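Local coordinates for protein Phthiocerol/phthiodiolone dimycocerosyl transferase (Mycobacterium tuberculosis, PDB 1Q9J) that probably transfers mycocerosic acids from mycocerosic acid synthase onto phthiocerol, phthiodiolone and phenolphthiocerol, the last step in making the dimycocerosate ester lipids, at residues Gln19-Thr24 against Arg97-Val102; Ser55-Ser60 against Val102-Leu107; Met185-Ala190 against Gly337-Val342; Pro259-Tyr264 against Ser289-Ile294. All blocks are in the same frame, centred on the assembly; numbering follows the deposited sequence.

Interaction 1 of 4, residues Gln19-Thr24 against Arg97-Val102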
loop_
_atom_site.group_PDB
_atom_site.type_symbol
_atom_site.label_atom_id
_atom_site.label_comp_id
_atom_site.label_asym_id
_atom_site.label_seq_id
_atom_site.Cartn_x
_atom_site.Cartn_y
_atom_site.Cartn_z
ATOM N N GLN A 19 3.495 4.747 15.634
ATOM C CA GLN A 19 3.249 3.850 16.753
ATOM C C GLN A 19 3.674 2.396 16.474
ATOM O O GLN A 19 3.934 1.647 17.408
ATOM C CB GLN A 19 1.770 3.895 17.160
ATOM C CG GLN A 19 1.448 2.991 18.349
ATOM C CD GLN A 19 0.027 3.165 18.880
ATOM O OE1 GLN A 19 -0.950 3.146 18.117
ATOM N NE2 GLN A 19 -0.097 3.304 20.201
ATOM N N TYR A 20 3.733 1.996 15.205
ATOM C CA TYR A 20 4.163 0.643 14.849
ATOM C C TYR A 20 5.377 0.704 13.933
ATOM O O TYR A 20 5.614 -0.222 13.156
ATOM C CB TYR A 20 3.062 -0.142 14.119
ATOM C CG TYR A 20 1.881 -0.492 14.990
ATOM C CD1 TYR A 20 1.034 0.501 15.474
ATOM C CD2 TYR A 20 1.639 -1.809 15.371
ATOM C CE1 TYR A 20 -0.023 0.201 16.318
ATOM C CE2 TYR A 20 0.585 -2.131 16.216
ATOM C CZ TYR A 20 -0.243 -1.113 16.689
ATOM O OH TYR A 20 -1.278 -1.394 17.548
ATOM N N GLU A 21 6.144 1.787 14.028
ATOM C CA GLU A 21 7.327 1.968 13.195
ATOM C C GLU A 21 7.109 1.381 11.801
ATOM O O GLU A 21 7.941 0.613 11.313
ATOM C CB GLU A 21 8.539 1.294 13.847
ATOM C CG GLU A 21 9.165 2.045 15.032
ATOM C CD GLU A 21 10.653 2.390 14.806
ATOM O OE1 GLU A 21 11.281 2.932 15.748
ATOM O OE2 GLU A 21 11.188 2.133 13.694
ATOM N N VAL A 22 6.009 1.741 11.143
ATOM C CA VAL A 22 5.726 1.176 9.823
ATOM C C VAL A 22 6.554 1.775 8.674
ATOM O O VAL A 22 6.587 2.983 8.479
ATOM C CB VAL A 22 4.200 1.301 9.474
ATOM C CG1 VAL A 22 3.923 0.671 8.116
ATOM C CG2 VAL A 22 3.355 0.632 10.543
ATOM N N PHE A 23 7.216 0.901 7.929
ATOM C CA PHE A 23 8.008 1.281 6.772
ATOM C C PHE A 23 7.486 0.419 5.623
ATOM O O PHE A 23 7.081 -0.737 5.820
ATOM C CB PHE A 23 9.490 0.938 6.932
ATOM C CG PHE A 23 10.297 1.955 7.689
ATOM C CD1 PHE A 23 10.170 2.084 9.075
ATOM C CD2 PHE A 23 11.260 2.718 7.032
ATOM C CE1 PHE A 23 10.995 2.943 9.787
ATOM C CE2 PHE A 23 12.086 3.584 7.750
ATOM C CZ PHE A 23 11.956 3.695 9.131
ATOM N N THR A 24 7.544 0.963 4.416
ATOM C CA THR A 24 7.086 0.253 3.243
ATOM C C THR A 24 8.284 0.112 2.335
ATOM O O THR A 24 9.084 1.034 2.215
ATOM C CB THR A 24 5.993 1.059 2.517
ATOM O OG1 THR A 24 4.933 1.372 3.434
ATOM C CG2 THR A 24 5.432 0.256 1.341
ATOM N N ARG A 97 19.263 -1.464 9.307
ATOM C CA ARG A 97 18.448 -1.132 10.459
ATOM C C ARG A 97 17.610 0.117 10.211
ATOM O O ARG A 97 18.127 1.238 10.202
ATOM C CB ARG A 97 19.357 -0.914 11.669
ATOM C CG ARG A 97 18.661 -0.384 12.897
ATOM C CD ARG A 97 19.527 0.650 13.590
ATOM N NE ARG A 97 18.852 1.215 14.755
ATOM C CZ ARG A 97 19.303 2.252 15.455
ATOM N NH1 ARG A 97 20.438 2.847 15.107
ATOM N NH2 ARG A 97 18.621 2.694 16.505
ATOM N N LEU A 98 16.313 -0.090 10.012
ATOM C CA LEU A 98 15.387 1.007 9.770
ATOM C C LEU A 98 15.021 1.592 11.116
ATOM O O LEU A 98 14.652 0.859 12.027
ATOM C CB LEU A 98 14.121 0.499 9.087
ATOM C CG LEU A 98 14.340 -0.279 7.802
ATOM C CD1 LEU A 98 13.068 -0.991 7.464
ATOM C CD2 LEU A 98 14.796 0.628 6.675
ATOM N N ASP A 99 15.111 2.910 11.239
ATOM C CA ASP A 99 14.787 3.555 12.500
ATOM C C ASP A 99 14.126 4.915 12.299
ATOM O O ASP A 99 14.740 5.824 11.746
ATOM C CB ASP A 99 16.063 3.729 13.320
ATOM C CG ASP A 99 15.800 4.315 14.688
ATOM O OD1 ASP A 99 16.771 4.614 15.409
ATOM O OD2 ASP A 99 14.620 4.469 15.051
ATOM N N GLN A 100 12.881 5.042 12.755
ATOM C CA GLN A 100 12.123 6.289 12.650
ATOM C C GLN A 100 12.885 7.500 13.156
ATOM O O GLN A 100 12.953 8.529 12.486
ATOM C CB GLN A 100 10.850 6.223 13.475
ATOM C CG GLN A 100 9.875 5.177 13.069
ATOM C CD GLN A 100 8.630 5.223 13.939
ATOM O OE1 GLN A 100 7.581 4.711 13.564
ATOM N NE2 GLN A 100 8.748 5.840 15.114
ATOM N N SER A 101 13.420 7.373 14.368
ATOM C CA SER A 101 14.162 8.446 15.025
ATOM C C SER A 101 15.370 8.892 14.227
ATOM O O SER A 101 15.908 9.967 14.470
ATOM C CB SER A 101 14.614 7.985 16.400
ATOM O OG SER A 101 15.325 6.772 16.288
ATOM N N VAL A 102 15.782 8.076 13.263
ATOM C CA VAL A 102 16.935 8.417 12.452
ATOM C C VAL A 102 16.623 8.868 11.025
ATOM O O VAL A 102 16.810 10.027 10.694
ATOM C CB VAL A 102 17.920 7.229 12.387
ATOM C CG1 VAL A 102 19.146 7.603 11.562
ATOM C CG2 VAL A 102 18.324 6.813 13.792
#
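Leu98 CB sits over the centre of one face of the Phe23 ring, a CH-pi contact at 3.9 Å from the ring centroid and only 10° off its normal, while the backbone N of Gln100 and the O of Glu21 lie at the ring's edge, near its plane. The Glu21 carboxylate lies nearly flat (6°) against the Gln100 amide, a stack to be read with caution because the amide is doubtful in the model. The turn from helix 12-19 into strand 23-31 is a Schellman motif, with Glu21 at positive phi as its C' residue, and loop 97-102 packs against it. With CG anti to the carbonyl carbon (chi1 -84°), the Phe23 ring reaches toward the loop and meets Leu98, whose CD1 comes to 4.1 Å from Phe23 CG. His123 meets Phe23 edge-to-face, and neighbouring Val22 points away from the loop, its side chain about 4 Å from that of His124, the proton acceptor inferred from relatives. Glu21 OE1 lies 3.7 Å from Asp99 OD2, a like-charge approach that poorly ordered Arg97 may partly balance at Asp99. Bent at chi2, the Glu21 chain brings OE2 to the backbone N of Gln100 in a straight but weak hydrogen bond of 3.5 Å.

Interaction 2 of 4, residues Ser55-Ser60 against Val102-Leu107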
loop_
_atom_site.group_PDB
_atom_site.type_symbol
_atom_site.label_atom_id
_atom_site.label_comp_id
_atom_site.label_asym_id
_atom_site.label_seq_id
_atom_site.Cartn_x
_atom_site.Cartn_y
_atom_site.Cartn_z
ATOM N N SER A 55 13.985 13.572 6.840
ATOM C CA SER A 55 13.748 13.859 8.237
ATOM C C SER A 55 13.600 12.589 9.041
ATOM O O SER A 55 13.893 11.502 8.557
ATOM C CB SER A 55 12.477 14.667 8.377
ATOM O OG SER A 55 11.354 13.820 8.189
ATOM N N HIS A 56 13.131 12.749 10.274
ATOM C CA HIS A 56 12.930 11.637 11.175
ATOM C C HIS A 56 11.868 12.023 12.180
ATOM O O HIS A 56 11.430 13.172 12.212
ATOM C CB HIS A 56 14.220 11.292 11.907
ATOM C CG HIS A 56 14.750 12.400 12.757
ATOM N ND1 HIS A 56 15.629 13.350 12.279
ATOM C CD2 HIS A 56 14.490 12.738 14.043
ATOM C CE1 HIS A 56 15.885 14.226 13.234
ATOM N NE2 HIS A 56 15.206 13.877 14.314
ATOM N N LEU A 57 11.467 11.062 13.008
ATOM C CA LEU A 57 10.430 11.294 14.006
ATOM C C LEU A 57 10.974 11.348 15.418
ATOM O O LEU A 57 11.902 10.625 15.760
ATOM C CB LEU A 57 9.388 10.187 13.941
ATOM C CG LEU A 57 8.554 10.077 12.680
ATOM C CD1 LEU A 57 8.076 8.660 12.551
ATOM C CD2 LEU A 57 7.413 11.064 12.716
ATOM N N GLU A 58 10.364 12.200 16.231
ATOM C CA GLU A 58 10.742 12.364 17.620
ATOM C C GLU A 58 9.458 12.473 18.423
ATOM O O GLU A 58 8.645 13.347 18.157
ATOM C CB GLU A 58 11.579 13.628 17.785
ATOM C CG GLU A 58 12.976 13.504 17.199
ATOM C CD GLU A 58 13.828 14.743 17.448
ATOM O OE1 GLU A 58 13.527 15.484 18.414
ATOM O OE2 GLU A 58 14.802 14.956 16.691
ATOM N N GLN A 59 9.259 11.581 19.387
ATOM C CA GLN A 59 8.043 11.636 20.181
ATOM C C GLN A 59 8.098 12.792 21.169
ATOM O O GLN A 59 8.912 12.798 22.093
ATOM C CB GLN A 59 7.836 10.322 20.917
ATOM C CG GLN A 59 9.096 9.794 21.554
ATOM C CD GLN A 59 8.897 8.419 22.151
ATOM O OE1 GLN A 59 8.010 8.216 22.987
ATOM N NE2 GLN A 59 9.724 7.460 21.726
ATOM N N SER A 60 7.224 13.771 20.957
ATOM C CA SER A 60 7.150 14.955 21.802
ATOM C C SER A 60 6.711 14.615 23.214
ATOM O O SER A 60 6.154 13.541 23.471
ATOM C CB SER A 60 6.155 15.957 21.222
ATOM O OG SER A 60 4.828 15.514 21.446
ATOM N N VAL A 102 15.782 8.076 13.263
ATOM C CA VAL A 102 16.935 8.417 12.452
ATOM C C VAL A 102 16.623 8.868 11.025
ATOM O O VAL A 102 16.810 10.027 10.694
ATOM C CB VAL A 102 17.920 7.229 12.387
ATOM C CG1 VAL A 102 19.146 7.603 11.562
ATOM C CG2 VAL A 102 18.324 6.813 13.792
ATOM N N SER A 103 16.153 7.954 10.184
ATOM C CA SER A 103 15.855 8.271 8.784
ATOM C C SER A 103 14.484 7.708 8.390
ATOM O O SER A 103 13.970 6.804 9.050
ATOM C CB SER A 103 16.964 7.668 7.908
ATOM O OG SER A 103 16.758 7.882 6.531
ATOM N N LEU A 104 13.876 8.228 7.328
ATOM C CA LEU A 104 12.568 7.704 6.908
ATOM C C LEU A 104 12.616 7.229 5.469
ATOM O O LEU A 104 11.610 6.800 4.921
ATOM C CB LEU A 104 11.498 8.782 7.031
ATOM C CG LEU A 104 11.301 9.361 8.431
ATOM C CD1 LEU A 104 10.204 10.416 8.391
ATOM C CD2 LEU A 104 10.926 8.249 9.392
ATOM N N LEU A 105 13.798 7.302 4.871
ATOM C CA LEU A 105 13.969 6.901 3.491
ATOM C C LEU A 105 15.348 6.257 3.300
ATOM O O LEU A 105 16.361 6.749 3.821
ATOM C CB LEU A 105 13.819 8.128 2.590
ATOM C CG LEU A 105 13.959 7.938 1.079
ATOM C CD1 LEU A 105 12.864 7.022 0.557
ATOM C CD2 LEU A 105 13.901 9.282 0.400
ATOM N N HIS A 106 15.370 5.162 2.543
ATOM C CA HIS A 106 16.588 4.409 2.259
ATOM C C HIS A 106 16.512 3.811 0.853
ATOM O O HIS A 106 15.540 3.124 0.514
ATOM C CB HIS A 106 16.765 3.274 3.281
ATOM C CG HIS A 106 17.192 3.734 4.645
ATOM N ND1 HIS A 106 18.429 4.284 4.889
ATOM C CD2 HIS A 106 16.546 3.717 5.835
ATOM C CE1 HIS A 106 18.531 4.587 6.174
ATOM N NE2 HIS A 106 17.404 4.254 6.770
ATOM N N LEU A 107 17.519 4.087 0.028
ATOM C CA LEU A 107 17.558 3.522 -1.322
ATOM C C LEU A 107 18.681 2.491 -1.354
ATOM O O LEU A 107 19.857 2.840 -1.380
ATOM C CB LEU A 107 17.809 4.605 -2.383
ATOM C CG LEU A 107 17.845 4.033 -3.810
ATOM C CD1 LEU A 107 16.615 3.165 -4.042
ATOM C CD2 LEU A 107 17.913 5.148 -4.841
#
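The small antiparallel sheet and the five-stranded mixed sheet meet here: strand 55-59, an outer strand of the former, passes residues 102-104, which lead into strand 105-110 of the latter. The touching parts run 108° apart, and much of the contact is made by side chains against backbone carbonyls. Leu104 is the main apolar group. Its CG lies 3.4 Å from Ser55 O and 3.9 Å from His56 CA, and from there its methyls fork: CD1 goes to Ser55 OG at 3.6 Å, CD2 to Leu57 CD1 at 4.3 Å. The Ser55 hydroxyl has its polar partner elsewhere, in Val52 O. The backbone of Val102 meets His56, whose CB comes to 3.1 Å from Val102 O. With CG placed between the backbone N and the carbonyl carbon (chi1 61°), the imidazole leads away from residues 102-107 and lies along its own strand. There NE2 donates to Glu58 OE2 at 2.6 Å, in the ring plane and onto the anti lone pair of that oxygen, and ND1 bonds Asp70, so both nitrogens are held and the ring's rotation is fixed. Leu104 also packs on His123 of strand 117-123, to which its backbone is hydrogen-bonded; Leu57 rests on Leu10 and Gln100; and strand 65-69 flanks strand 55-59, while beyond the crossing Leu105 packs on Phe43 and Leu47 of helix 36-49 and beside Leu122 of strand 117-123.

Interaction 3 of 4, residues Met185-Ala190 against Gly337-Val342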
loop_
_atom_site.group_PDB
_atom_site.type_symbol
_atom_site.label_atom_id
_atom_site.label_comp_id
_atom_site.label_asym_id
_atom_site.label_seq_id
_atom_site.Cartn_x
_atom_site.Cartn_y
_atom_site.Cartn_z
ATOM N N MET A 185 -20.840 -1.552 14.183
ATOM C CA MET A 185 -21.288 -1.319 15.553
ATOM C C MET A 185 -22.319 -2.344 16.020
ATOM O O MET A 185 -22.400 -2.648 17.212
ATOM C CB MET A 185 -21.867 0.095 15.699
ATOM C CG MET A 185 -20.822 1.200 15.872
ATOM S SD MET A 185 -19.767 0.986 17.337
ATOM C CE MET A 185 -20.841 1.638 18.643
ATOM N N SER A 186 -23.100 -2.872 15.082
ATOM C CA SER A 186 -24.131 -3.853 15.403
ATOM C C SER A 186 -23.531 -5.219 15.740
ATOM O O SER A 186 -24.040 -5.933 16.605
ATOM C CB SER A 186 -25.104 -4.002 14.230
ATOM O OG SER A 186 -24.466 -4.606 13.122
ATOM N N VAL A 187 -22.446 -5.580 15.061
ATOM C CA VAL A 187 -21.786 -6.863 15.293
ATOM C C VAL A 187 -20.869 -6.779 16.515
ATOM O O VAL A 187 -20.180 -7.743 16.855
ATOM C CB VAL A 187 -20.949 -7.282 14.062
ATOM C CG1 VAL A 187 -20.588 -8.760 14.148
ATOM C CG2 VAL A 187 -21.720 -6.992 12.789
ATOM N N MET A 188 -20.873 -5.619 17.168
ATOM C CA MET A 188 -20.052 -5.388 18.352
ATOM C C MET A 188 -20.437 -6.328 19.500
ATOM O O MET A 188 -21.594 -6.362 19.928
ATOM C CB MET A 188 -20.188 -3.928 18.810
ATOM C CG MET A 188 -19.534 -2.906 17.888
ATOM S SD MET A 188 -17.724 -2.885 17.974
ATOM C CE MET A 188 -17.414 -1.327 18.877
ATOM N N TYR A 189 -19.456 -7.088 19.985
ATOM C CA TYR A 189 -19.656 -8.038 21.080
ATOM C C TYR A 189 -20.872 -8.935 20.867
ATOM O O TYR A 189 -21.499 -9.388 21.821
ATOM C CB TYR A 189 -19.780 -7.295 22.417
ATOM C CG TYR A 189 -18.490 -6.647 22.883
ATOM C CD1 TYR A 189 -17.924 -5.581 22.176
ATOM C CD2 TYR A 189 -17.819 -7.119 24.013
ATOM C CE1 TYR A 189 -16.717 -5.003 22.583
ATOM C CE2 TYR A 189 -16.616 -6.550 24.426
ATOM C CZ TYR A 189 -16.068 -5.497 23.707
ATOM O OH TYR A 189 -14.866 -4.960 24.106
ATOM N N ALA A 190 -21.203 -9.176 19.604
ATOM C CA ALA A 190 -22.321 -10.033 19.231
ATOM C C ALA A 190 -21.717 -11.170 18.397
ATOM O O ALA A 190 -20.571 -11.067 17.955
ATOM C CB ALA A 190 -23.332 -9.238 18.410
ATOM N N GLY A 337 -14.405 -7.210 20.525
ATOM C CA GLY A 337 -15.788 -7.526 20.235
ATOM C C GLY A 337 -16.118 -7.464 18.759
ATOM O O GLY A 337 -17.061 -6.783 18.354
ATOM N N LEU A 338 -15.343 -8.175 17.949
ATOM C CA LEU A 338 -15.568 -8.190 16.509
ATOM C C LEU A 338 -14.886 -9.364 15.828
ATOM O O LEU A 338 -13.745 -9.707 16.138
ATOM C CB LEU A 338 -15.081 -6.879 15.877
ATOM C CG LEU A 338 -16.138 -5.798 15.624
ATOM C CD1 LEU A 338 -15.474 -4.490 15.237
ATOM C CD2 LEU A 338 -17.082 -6.264 14.526
ATOM N N PRO A 339 -15.589 -10.010 14.887
ATOM C CA PRO A 339 -14.978 -11.144 14.196
ATOM C C PRO A 339 -13.746 -10.666 13.430
ATOM O O PRO A 339 -13.601 -9.471 13.160
ATOM C CB PRO A 339 -16.101 -11.628 13.278
ATOM C CG PRO A 339 -16.893 -10.377 13.012
ATOM C CD PRO A 339 -16.941 -9.735 14.370
ATOM N N PRO A 340 -12.837 -11.587 13.084
ATOM C CA PRO A 340 -11.614 -11.255 12.350
ATOM C C PRO A 340 -11.881 -10.441 11.091
ATOM O O PRO A 340 -12.531 -10.924 10.165
ATOM C CB PRO A 340 -11.030 -12.625 12.024
ATOM C CG PRO A 340 -11.429 -13.433 13.190
ATOM C CD PRO A 340 -12.878 -13.024 13.391
ATOM N N LEU A 341 -11.378 -9.209 11.071
ATOM C CA LEU A 341 -11.547 -8.333 9.924
ATOM C C LEU A 341 -10.672 -8.812 8.787
ATOM O O LEU A 341 -9.578 -9.333 9.005
ATOM C CB LEU A 341 -11.159 -6.895 10.264
ATOM C CG LEU A 341 -12.229 -5.948 10.788
ATOM C CD1 LEU A 341 -12.742 -6.449 12.124
ATOM C CD2 LEU A 341 -11.639 -4.554 10.933
ATOM N N VAL A 342 -11.168 -8.636 7.570
ATOM C CA VAL A 342 -10.429 -9.026 6.384
ATOM C C VAL A 342 -10.046 -7.747 5.654
ATOM O O VAL A 342 -10.915 -7.009 5.187
ATOM C CB VAL A 342 -11.283 -9.896 5.455
ATOM C CG1 VAL A 342 -10.457 -10.369 4.271
ATOM C CG2 VAL A 342 -11.834 -11.065 6.225
#
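Tyr189 and Gly337 share the polar link: Tyr189 N donates to Gly337 O at 2.9 Å with an N-H...O angle of 164°, approaching from above the carbonyl plane. The same oxygen also takes a CA-H...O contact from Met188 CA at 3.3 Å, so two consecutive residues converge on one carbonyl. The aromatic contact involves the same pair. Gly337 CA lies over one face of the Tyr189 ring, offset toward the rim, as a CH-pi contact 3.7 Å from the centroid. Although CB of Tyr189 starts away from the other segment, chi1 of -69° swings the ring back along Gly337, whose missing side chain lets the ring come this near. The apolar contacts follow further along. Met188, bent at chi2 and chi3, brings SD to Leu338 CD1 at 3.9 Å; Val187 CB meets Leu338 CD2 at 4.0 Å, and Val187 CG1 touches Pro339 CD at 3.8 Å, those two side chains crossing at about a right angle. Val187 also packs on Pro259, and Pro339 on Pro261 of strand 260-267. Away from the annotated sites, this is surface packing of loop on loop, in which a type II beta turn, Val187 to Ala190, docks on the proline-rich lead-in to strand 342-345.

Interaction 4 of 4, residues Pro259-Tyr264 against Ser289-Ile294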
loop_
_atom_site.group_PDB
_atom_site.type_symbol
_atom_site.label_atom_id
_atom_site.label_comp_id
_atom_site.label_asym_id
_atom_site.label_seq_id
_atom_site.Cartn_x
_atom_site.Cartn_y
_atom_site.Cartn_z
ATOM N N PRO A 259 -20.945 -13.378 10.281
ATOM C CA PRO A 259 -20.536 -12.434 9.236
ATOM C C PRO A 259 -19.025 -12.223 9.126
ATOM O O PRO A 259 -18.265 -12.567 10.036
ATOM C CB PRO A 259 -21.277 -11.154 9.620
ATOM C CG PRO A 259 -21.330 -11.245 11.115
ATOM C CD PRO A 259 -21.713 -12.689 11.334
ATOM N N ILE A 260 -18.595 -11.667 8.000
ATOM C CA ILE A 260 -17.185 -11.396 7.777
ATOM C C ILE A 260 -16.976 -9.929 7.446
ATOM O O ILE A 260 -17.210 -9.498 6.317
ATOM C CB ILE A 260 -16.616 -12.222 6.614
ATOM C CG1 ILE A 260 -16.643 -13.704 6.972
ATOM C CG2 ILE A 260 -15.190 -11.768 6.301
ATOM C CD1 ILE A 260 -16.239 -14.591 5.827
ATOM N N PRO A 261 -16.539 -9.141 8.435
ATOM C CA PRO A 261 -16.291 -7.708 8.246
ATOM C C PRO A 261 -15.156 -7.475 7.250
ATOM O O PRO A 261 -14.060 -8.005 7.416
ATOM C CB PRO A 261 -15.952 -7.226 9.658
ATOM C CG PRO A 261 -15.351 -8.448 10.293
ATOM C CD PRO A 261 -16.248 -9.551 9.819
ATOM N N TYR A 262 -15.430 -6.689 6.215
ATOM C CA TYR A 262 -14.436 -6.413 5.188
ATOM C C TYR A 262 -14.077 -4.928 5.120
ATOM O O TYR A 262 -14.915 -4.061 5.369
ATOM C CB TYR A 262 -14.963 -6.909 3.838
ATOM C CG TYR A 262 -14.035 -6.705 2.663
ATOM C CD1 TYR A 262 -12.668 -6.943 2.767
ATOM C CD2 TYR A 262 -14.539 -6.323 1.424
ATOM C CE1 TYR A 262 -11.829 -6.804 1.656
ATOM C CE2 TYR A 262 -13.714 -6.186 0.315
ATOM C CZ TYR A 262 -12.364 -6.424 0.431
ATOM O OH TYR A 262 -11.558 -6.258 -0.680
ATOM N N VAL A 263 -12.816 -4.637 4.818
ATOM C CA VAL A 263 -12.371 -3.253 4.716
ATOM C C VAL A 263 -11.293 -3.115 3.651
ATOM O O VAL A 263 -10.379 -3.934 3.566
ATOM C CB VAL A 263 -11.790 -2.731 6.047
ATOM C CG1 VAL A 263 -11.419 -1.264 5.892
ATOM C CG2 VAL A 263 -12.779 -2.914 7.179
ATOM N N TYR A 264 -11.417 -2.088 2.821
ATOM C CA TYR A 264 -10.425 -1.843 1.785
ATOM C C TYR A 264 -10.219 -0.342 1.623
ATOM O O TYR A 264 -11.049 0.472 2.064
ATOM C CB TYR A 264 -10.814 -2.500 0.450
ATOM C CG TYR A 264 -12.184 -2.139 -0.062
ATOM C CD1 TYR A 264 -12.346 -1.483 -1.277
ATOM C CD2 TYR A 264 -13.322 -2.446 0.672
ATOM C CE1 TYR A 264 -13.606 -1.141 -1.745
ATOM C CE2 TYR A 264 -14.587 -2.111 0.213
ATOM C CZ TYR A 264 -14.725 -1.455 -0.996
ATOM O OH TYR A 264 -15.985 -1.111 -1.437
ATOM N N SER A 289 -16.041 0.238 4.631
ATOM C CA SER A 289 -16.437 -0.957 5.371
ATOM C C SER A 289 -17.503 -1.725 4.597
ATOM O O SER A 289 -18.146 -1.182 3.695
ATOM C CB SER A 289 -16.971 -0.596 6.760
ATOM O OG SER A 289 -18.140 0.202 6.685
ATOM N N TYR A 290 -17.676 -2.993 4.953
ATOM C CA TYR A 290 -18.645 -3.856 4.292
ATOM C C TYR A 290 -18.788 -5.177 5.029
ATOM O O TYR A 290 -17.871 -5.997 5.002
ATOM C CB TYR A 290 -18.200 -4.159 2.872
ATOM C CG TYR A 290 -19.088 -5.170 2.200
ATOM C CD1 TYR A 290 -20.372 -4.829 1.795
ATOM C CD2 TYR A 290 -18.657 -6.477 1.995
ATOM C CE1 TYR A 290 -21.205 -5.762 1.195
ATOM C CE2 TYR A 290 -19.483 -7.420 1.400
ATOM C CZ TYR A 290 -20.753 -7.057 1.000
ATOM O OH TYR A 290 -21.570 -7.975 0.386
ATOM N N LEU A 291 -19.939 -5.393 5.658
ATOM C CA LEU A 291 -20.187 -6.629 6.401
ATOM C C LEU A 291 -20.681 -7.737 5.479
ATOM O O LEU A 291 -21.865 -7.808 5.177
ATOM C CB LEU A 291 -21.224 -6.383 7.494
ATOM C CG LEU A 291 -21.410 -7.475 8.540
ATOM C CD1 LEU A 291 -20.082 -7.759 9.249
ATOM C CD2 LEU A 291 -22.468 -7.014 9.538
ATOM N N ALA A 292 -19.771 -8.599 5.039
ATOM C CA ALA A 292 -20.130 -9.695 4.153
ATOM C C ALA A 292 -20.773 -10.829 4.936
ATOM O O ALA A 292 -20.267 -11.255 5.978
ATOM C CB ALA A 292 -18.903 -10.202 3.419
ATOM N N GLU A 293 -21.900 -11.310 4.424
ATOM C CA GLU A 293 -22.631 -12.399 5.055
ATOM C C GLU A 293 -22.725 -13.545 4.062
ATOM O O GLU A 293 -23.687 -13.651 3.301
ATOM C CB GLU A 293 -24.016 -11.911 5.470
ATOM C CG GLU A 293 -23.952 -10.677 6.357
ATOM C CD GLU A 293 -25.308 -10.193 6.801
ATOM O OE1 GLU A 293 -26.181 -9.984 5.928
ATOM O OE2 GLU A 293 -25.494 -10.003 8.022
ATOM N N ILE A 294 -21.704 -14.396 4.082
ATOM C CA ILE A 294 -21.613 -15.536 3.179
ATOM C C ILE A 294 -22.209 -16.829 3.745
ATOM O O ILE A 294 -21.905 -17.239 4.867
ATOM C CB ILE A 294 -20.135 -15.793 2.780
ATOM C CG1 ILE A 294 -19.525 -14.521 2.188
ATOM C CG2 ILE A 294 -20.051 -16.918 1.765
ATOM C CD1 ILE A 294 -18.060 -14.658 1.823
#
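Tyr262 and Tyr290 stand as neighbours on one face of an antiparallel beta ladder, strand 260-267 against the edge strand 285-292 of the six-stranded mixed sheet in the C-terminal part of the protein. Both have CG anti to the backbone N (chi1 -179° and 174°), yet the side chains cross obliquely instead of stacking: CD2 of Tyr290 comes in at the edge of the Tyr262 ring, near its plane, and lies 4.2 Å from Tyr262 CB. The Tyr290 ring runs on to helix 300-317, packing on Leu303 and Ile307, and its OH is hydrogen-bonded to Asp306; Tyr262 instead meets Ala242 of helix 237-253. Ile260 and Ala292 continue this helix-covered face, CB to CB at 4.4 Å, and Ile260 CD1 reaches Ile294 CD1 beyond the end of the strand. The other face carries Pro261, Leu291, Val263 and Ser289. Pro259, just before the strand, lies alongside Leu291, pointing the same way, and Leu291 CD1 touches both prolines, 3.6 Å from Pro259 CB and 4.2 Å from Pro261 CB. Pro261, which has no N-H, sits in a non-hydrogen-bonded pair with Leu291, so this ladder loses no bond to it. The hydrogen-bonded pairs either side of it supply the links: Tyr262 N to Tyr290 O, returned weakly by Tyr290 N, and Ala292 N to Ile260 O. The straightest is Ile260 N to Ala292 O, 2.7 Å long with an N-H...O angle of 171°.

Overall arrangement
From the N terminus, interaction 1 opens at the end of helix 12-19 and closes in the loop before strand 105-110. Interaction 2 opens within that span and closes just after it, so the two cross; they share Val102 and are joined by a probable hydrogen bond from Leu57 N to Gln100 O. Together they tie the small antiparallel sheet to the five-stranded one. The centres of interactions 1 and 3 are about 30 Å apart. Interaction 3 joins loop 185-190 to the approach to strand 342-345, and the shorter closure of interaction 4 lies wholly within its span. Probable backbone hydrogen bonds of Val342 with Pro261 and Val263 connect these two, in the six-stranded sheet.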